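Local coordinates for protein sulfite reductase [ferredoxin] (Mycobacterium tuberculosis, PDB 1ZJ8) that catalyses the ferredoxin-dependent six-electron reduction of sulfite to sulfide, probably for sulfur assimilation, using a siroheme and a [4Fe-4S] cluster, at residues A[362-365]-A[366-370]. Sequence-based numbering, arbitrary orientation.
Sequences GRVS and GTILT
Ser365 caps the first turn of the helix that follows it, OG accepting a weak hydrogen bond from Ile368 N at 3.4 Å, bent to 146° at the hydrogen. Its chi1 of 62° sets OG between the backbone N and the carbonyl carbon, facing the helix start. The same hydroxyl lies alongside the ethyl branch of Ile368, with OG 3.5 Å from CG1, while the methyl branch of Ile368 turns to Val364, CG2 resting 4.0 Å from Val364 CB. Ser365 is thus the N-cap of helix 366-379, entered directly from strand 363-365, an edge strand of the second ferredoxin-like half domain, which pairs antiparallel with strand 135-138 of the first; the strand and the first helical turn meet at about 80°. The carbonyl of Ser365 opens the helical bonding, Leu369 N approaching Ser365 O at 2.8 Å in a nearly straight bond. Leu369 and Val364 side chains cross at about a right angle, methyl against methyl, Leu369 CD2 lying 4.1 Å from Val364 CG2. Leu414 also packs on Val364 and Ile368, and Ala136 on Leu369. One residue after the cap, Gly366 O is gripped twice, by Thr370 N and by Thr370 OG1, the hydroxyl donating from above the carbonyl plane at 3.1 Å. Thr367 OG1 is hydrogen-bonded to Asp134 OD2, and Asp134 also touches the Ser365 side chain.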
loop_
_atom_site.group_PDB
_atom_site.type_symbol
_atom_site.label_atom_id
_atom_site.label_comp_id
_atom_site.label_asym_id
_atom_site.label_seq_id
_atom_site.Cartn_x
_atom_site.Cartn_y
_atom_site.Cartn_z
ATOM N N GLY A 362 1.884 -8.707 -6.967
ATOM C CA GLY A 362 0.744 -9.036 -6.110
ATOM C C GLY A 362 -0.310 -9.969 -6.694
ATOM O O GLY A 362 -1.241 -10.370 -5.983
ATOM N N ARG A 363 -0.175 -10.347 -7.967
ATOM C CA ARG A 363 -1.238 -11.104 -8.645
ATOM C C ARG A 363 -1.229 -12.563 -8.274
ATOM O O ARG A 363 -0.288 -13.269 -8.616
ATOM C CB ARG A 363 -1.105 -10.997 -10.167
ATOM C CG ARG A 363 -2.031 -11.979 -10.936
ATOM C CD ARG A 363 -2.812 -11.336 -12.066
ATOM N NE ARG A 363 -3.874 -10.490 -11.533
ATOM C CZ ARG A 363 -4.590 -9.637 -12.266
ATOM N NH1 ARG A 363 -4.389 -9.544 -13.580
ATOM N NH2 ARG A 363 -5.510 -8.868 -11.685
ATOM N N VAL A 364 -2.278 -13.003 -7.588
ATOM C CA VAL A 364 -2.505 -14.422 -7.305
ATOM C C VAL A 364 -3.954 -14.770 -7.716
ATOM O O VAL A 364 -4.430 -14.269 -8.738
ATOM C CB VAL A 364 -2.172 -14.809 -5.797
ATOM C CG1 VAL A 364 -0.669 -14.682 -5.502
ATOM C CG2 VAL A 364 -2.974 -13.976 -4.784
ATOM N N SER A 365 -4.644 -15.628 -6.954
ATOM C CA SER A 365 -6.008 -16.062 -7.261
ATOM C C SER A 365 -6.563 -16.919 -6.116
ATOM O O SER A 365 -5.824 -17.409 -5.246
ATOM C CB SER A 365 -6.085 -16.846 -8.592
ATOM O OG SER A 365 -5.317 -18.053 -8.590
ATOM N N GLY A 366 -7.882 -17.100 -6.131
ATOM C CA GLY A 366 -8.576 -17.905 -5.133
ATOM C C GLY A 366 -7.915 -19.254 -5.077
ATOM O O GLY A 366 -7.465 -19.674 -4.017
ATOM N N THR A 367 -7.833 -19.911 -6.233
ATOM C CA THR A 367 -7.206 -21.229 -6.347
ATOM C C THR A 367 -5.836 -21.256 -5.728
ATOM O O THR A 367 -5.466 -22.267 -5.107
ATOM C CB THR A 367 -7.017 -21.662 -7.809
ATOM O OG1 THR A 367 -8.297 -21.732 -8.434
ATOM C CG2 THR A 367 -6.336 -23.029 -7.911
ATOM N N ILE A 368 -5.066 -20.178 -5.916
ATOM C CA ILE A 368 -3.706 -20.140 -5.384
ATOM C C ILE A 368 -3.697 -19.974 -3.865
ATOM O O ILE A 368 -2.964 -20.683 -3.162
ATOM C CB ILE A 368 -2.846 -19.067 -6.056
ATOM C CG1 ILE A 368 -2.426 -19.570 -7.436
ATOM C CG2 ILE A 368 -1.582 -18.773 -5.215
ATOM C CD1 ILE A 368 -1.703 -18.546 -8.264
ATOM N N LEU A 369 -4.499 -19.041 -3.362
ATOM C CA LEU A 369 -4.559 -18.801 -1.922
ATOM C C LEU A 369 -4.985 -20.076 -1.192
ATOM O O LEU A 369 -4.474 -20.400 -0.104
ATOM C CB LEU A 369 -5.535 -17.649 -1.598
ATOM C CG LEU A 369 -5.104 -16.241 -2.032
ATOM C CD1 LEU A 369 -6.218 -15.214 -1.830
ATOM C CD2 LEU A 369 -3.879 -15.794 -1.260
ATOM N N THR A 370 -5.920 -20.804 -1.797
ATOM C CA THR A 370 -6.404 -22.023 -1.180
ATOM C C THR A 370 -5.296 -23.049 -1.259
ATOM O O THR A 370 -5.036 -23.764 -0.290
ATOM C CB THR A 370 -7.740 -22.499 -1.780
ATOM O OG1 THR A 370 -8.669 -21.414 -1.719
ATOM C CG2 THR A 370 -8.336 -23.666 -0.973
#